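Glucan-binding protein C, GbpC (Streptococcus mutans, PDB 6CAM) probably binds glucans as a cell-wall-anchored surface protein, with a calcium ion in its sugar-binding site. Local coordinates at residues A[219-224]-A[329-334]. Sequence-based numbering, arbitrary orientation.
Sequences IMSLSS and FATNSA. With CA (calcium ion), chain B; BGC (beta-D-glucopyranose), chain D; BGC (beta-D-glucopyranose), chain C.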
ATOM      1  N   ILE A 219     -16.480   1.532   2.289  1.00 11.84           N
ATOM      2  CA  ILE A 219     -15.449   2.327   1.654  1.00 12.18           C
ATOM      3  C   ILE A 219     -14.131   1.690   1.988  1.00 12.16           C
ATOM      4  O   ILE A 219     -13.792   1.542   3.164  1.00 12.18           O
ATOM      5  CB  ILE A 219     -15.460   3.789   2.088  1.00 12.67           C
ATOM      6  CG1 ILE A 219     -16.869   4.378   2.093  1.00 13.25           C
ATOM      7  CG2 ILE A 219     -14.562   4.598   1.169  1.00 12.92           C
ATOM      8  CD1 ILE A 219     -17.618   4.163   0.801  1.00 13.70           C
ATOM      9  N   MET A 220     -13.378   1.335   0.957  1.00 12.31           N
ATOM     10  CA  MET A 220     -12.168   0.566   1.169  1.00 12.76           C
ATOM     11  C   MET A 220     -11.020   1.312   0.570  1.00 12.55           C
ATOM     12  O   MET A 220     -11.158   1.992  -0.445  1.00 12.27           O
ATOM     13  CB  MET A 220     -12.320  -0.791   0.596  1.00 13.79           C
ATOM     14  CG  MET A 220     -13.469  -1.516   1.269  1.00 14.64           C
ATOM     15  SD  MET A 220     -13.426  -3.271   1.122  1.00 17.13           S
ATOM     16  CE  MET A 220     -11.992  -3.675   2.137  1.00 16.58           C
ATOM     17  N   SER A 221      -9.901   1.212   1.254  1.00 12.33           N
ATOM     18  CA  SER A 221      -8.684   1.867   0.850  1.00 12.17           C
ATOM     19  C   SER A 221      -8.065   1.134  -0.335  1.00 12.09           C
ATOM     20  O   SER A 221      -8.087  -0.083  -0.409  1.00 11.88           O
ATOM     21  CB  SER A 221      -7.709   1.852   2.020  1.00 12.41           C
ATOM     22  OG  SER A 221      -7.319   0.519   2.327  1.00 12.62           O
ATOM     23  N   LEU A 222      -7.461   1.900  -1.223  1.00 12.27           N
ATOM     24  CA  LEU A 222      -6.592   1.395  -2.270  1.00 12.60           C
ATOM     25  C   LEU A 222      -5.348   2.278  -2.167  1.00 12.93           C
ATOM     26  O   LEU A 222      -5.070   3.111  -3.031  1.00 12.71           O
ATOM     27  CB  LEU A 222      -7.267   1.534  -3.626  1.00 12.55           C
ATOM     28  CG  LEU A 222      -8.542   0.676  -3.771  1.00 12.57           C
ATOM     29  CD1 LEU A 222      -9.289   1.002  -5.044  1.00 12.66           C
ATOM     30  CD2 LEU A 222      -8.186  -0.783  -3.719  1.00 12.87           C
ATOM     31  N   SER A 223      -4.607   2.092  -1.084  1.00 13.60           N
ATOM     32  CA  SER A 223      -3.468   2.972  -0.776  1.00 13.77           C
ATOM     33  C   SER A 223      -2.221   2.492  -1.459  1.00 13.99           C
ATOM     34  O   SER A 223      -2.177   1.406  -1.993  1.00 13.69           O
ATOM     35  CB  SER A 223      -3.237   3.060   0.748  1.00 14.29           C
ATOM     36  OG  SER A 223      -4.370   3.605   1.388  1.00 14.32           O
ATOM     37  N   SER A 224      -1.193   3.338  -1.436  1.00 13.74           N
ATOM     38  CA  SER A 224       0.149   2.926  -1.767  1.00 13.61           C
ATOM     39  C   SER A 224       0.192   2.379  -3.185  1.00 13.01           C
ATOM     40  O   SER A 224       0.755   1.323  -3.441  1.00 13.14           O
ATOM     41  CB  SER A 224       0.696   1.953  -0.715  1.00 14.12           C
ATOM     42  OG  SER A 224       1.960   1.432  -1.091  1.00 14.57           O
ATOM     43  N   PHE A 329      -0.292  -5.422  -1.306  1.00 14.27           N
ATOM     44  CA  PHE A 329      -1.552  -4.854  -1.645  1.00 14.77           C
ATOM     45  C   PHE A 329      -2.421  -5.187  -0.476  1.00 14.73           C
ATOM     46  O   PHE A 329      -2.604  -6.339  -0.175  1.00 14.58           O
ATOM     47  CB  PHE A 329      -2.170  -5.455  -2.921  1.00 15.43           C
ATOM     48  CG  PHE A 329      -3.543  -4.913  -3.180  1.00 15.98           C
ATOM     49  CD1 PHE A 329      -3.683  -3.693  -3.798  1.00 16.62           C
ATOM     50  CD2 PHE A 329      -4.662  -5.555  -2.705  1.00 16.36           C
ATOM     51  CE1 PHE A 329      -4.937  -3.140  -3.985  1.00 16.98           C
ATOM     52  CE2 PHE A 329      -5.918  -5.029  -2.909  1.00 16.77           C
ATOM     53  CZ  PHE A 329      -6.058  -3.814  -3.532  1.00 16.63           C
ATOM     54  N   ALA A 330      -3.044  -4.176   0.105  1.00 14.96           N
ATOM     55  CA  ALA A 330      -3.844  -4.306   1.296  1.00 15.26           C
ATOM     56  C   ALA A 330      -5.037  -3.423   1.007  1.00 15.42           C
ATOM     57  O   ALA A 330      -4.910  -2.371   0.386  1.00 15.82           O
ATOM     58  CB  ALA A 330      -3.107  -3.859   2.549  1.00 15.52           C
ATOM     59  N   THR A 331      -6.207  -3.889   1.380  1.00 14.85           N
ATOM     60  CA  THR A 331      -7.368  -3.053   1.272  1.00 15.32           C
ATOM     61  C   THR A 331      -8.150  -3.325   2.532  1.00 14.66           C
ATOM     62  O   THR A 331      -8.229  -4.449   2.996  1.00 15.06           O
ATOM     63  CB  THR A 331      -8.186  -3.343  -0.004  1.00 15.84           C
ATOM     64  OG1 THR A 331      -9.268  -2.415  -0.063  1.00 16.60           O
ATOM     65  CG2 THR A 331      -8.703  -4.791  -0.026  1.00 16.27           C
ATOM     66  N   ASN A 332      -8.676  -2.266   3.097  1.00 14.09           N
ATOM     67  CA  ASN A 332      -9.290  -2.300   4.416  1.00 13.67           C
ATOM     68  C   ASN A 332     -10.060  -1.004   4.533  1.00 13.20           C
ATOM     69  O   ASN A 332     -10.126  -0.260   3.551  1.00 13.13           O
ATOM     70  CB  ASN A 332      -8.217  -2.466   5.481  1.00 13.77           C
ATOM     71  CG  ASN A 332      -7.079  -1.493   5.305  1.00 13.98           C
ATOM     72  OD1 ASN A 332      -7.304  -0.285   5.201  1.00 14.15           O
ATOM     73  ND2 ASN A 332      -5.847  -2.014   5.263  1.00 14.40           N
ATOM     74  N   SER A 333     -10.625  -0.695   5.689  1.00 13.16           N
ATOM     75  CA  SER A 333     -11.387   0.526   5.819  1.00 13.65           C
ATOM     76  C   SER A 333     -10.524   1.753   6.121  1.00 14.28           C
ATOM     77  O   SER A 333     -11.075   2.819   6.264  1.00 15.65           O
ATOM     78  CB  SER A 333     -12.469   0.395   6.874  1.00 13.30           C
ATOM     79  OG  SER A 333     -11.899   0.059   8.097  1.00 13.36           O
ATOM     80  N   ALA A 334      -9.206   1.612   6.212  1.00 14.72           N
ATOM     81  CA  ALA A 334      -8.352   2.730   6.626  1.00 15.37           C
ATOM     82  C   ALA A 334      -7.991   3.547   5.408  1.00 15.30           C
ATOM     83  O   ALA A 334      -6.893   3.442   4.859  1.00 15.59           O
ATOM     84  CB  ALA A 334      -7.116   2.237   7.334  1.00 15.71           C
TER
HETATM   85 CA    CA B 501       2.589   0.050  -2.839  1.00 17.30          CA
HETATM   86  C2  BGC D 503       0.570  -0.708   3.390  1.00 35.03           C
HETATM   87  C3  BGC D 503      -0.530   0.346   3.117  1.00 36.55           C
HETATM   88  C4  BGC D 503      -1.373   0.002   1.894  1.00 37.33           C
HETATM   89  C5  BGC D 503      -0.864  -1.285   1.256  1.00 36.75           C
HETATM   90  C6  BGC D 503      -1.653  -1.603   0.018  1.00 36.54           C
HETATM   91  C1  BGC D 503       1.342  -1.176   2.136  1.00 36.64           C
HETATM   92  O1  BGC D 503       2.444  -0.294   1.848  1.00 37.65           O
HETATM   93  O2  BGC D 503       0.022  -1.842   4.108  1.00 35.26           O
HETATM   94  O3  BGC D 503       0.005   1.674   2.925  1.00 37.81           O
HETATM   95  O4  BGC D 503      -2.757  -0.135   2.264  1.00 38.90           O
HETATM   96  O5  BGC D 503       0.531  -1.219   0.960  1.00 38.02           O
HETATM   97  O6  BGC D 503      -1.879  -0.587  -0.937  1.00 37.01           O
HETATM   98  C2  BGC C 502       4.821  -1.959  -3.109  1.00 26.23           C
HETATM   99  C3  BGC C 502       4.185  -1.137  -2.057  1.00 26.85           C
HETATM  100  C4  BGC C 502       5.088  -0.367  -1.135  1.00 26.27           C
HETATM  101  C5  BGC C 502       6.293   0.238  -1.885  1.00 28.31           C
HETATM  102  C6  BGC C 502       7.370   0.944  -1.039  1.00 29.76           C
HETATM  103  C1  BGC C 502       6.048  -1.296  -3.720  1.00 28.25           C
HETATM  104  O1  BGC C 502       6.774  -2.254  -4.525  1.00 27.99           O
HETATM  105  O2  BGC C 502       3.676  -1.769  -3.929  1.00 25.75           O
HETATM  106  O3  BGC C 502       3.016  -1.805  -1.497  1.00 24.90           O
HETATM  107  O4  BGC C 502       4.049   0.586  -1.050  1.00 24.48           O
HETATM  108  O5  BGC C 502       6.898  -0.788  -2.676  1.00 29.42           O
HETATM  109  O6  BGC C 502       7.593   2.325  -1.481  1.00 29.05           O
HETATM  110  O   HOH W   1      -4.997   0.202   0.976  1.00 12.28           O
HETATM  111  O   HOH W   2       0.667  -1.301  -2.627  1.00 11.22           O
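Three polar groups lie around S221 OG: N332 OD1 at 3.0 Å, N332 O slightly farther off, and a water that donates to it. The single hydroxyl proton is within reach of both N332 OD1 and N332 O. The hydroxyl reaches this cluster because chi1 of 66° sets OG between its own backbone N and carbonyl carbon. N332 O also receives S221 N at 2.7 Å, with an N-H...O angle of 172° and the donor nearly on the line of the carbonyl bond. In return T331 OG1, anti to its backbone N (chi1 -177°), donates to S221 O at 2.6 Å from somewhat out of the carbonyl plane; S221 is thus gripped through N, O and side chain. N332 OD1 additionally accepts from A334 N at 2.9 Å, closing an Asx turn, while ND2 binds T177 O and fixes the amide's rotation. On the apolar side, L222 CD2 meets the ring edge of F329 at CZ, 3.7 Å away and near the ring plane; F314 stacks on that ring. The same water accepts from S223 N, donates to A330 O and bonds glucose O4, linking both segments to the sugar. Beyond it, S224 O and OG each bind calcium at 2.3 Å, joined by N226, E237, a second glucose and a water: a calcium site that holds a glucose directly, consistent with glucan recognition by the GbpC domain.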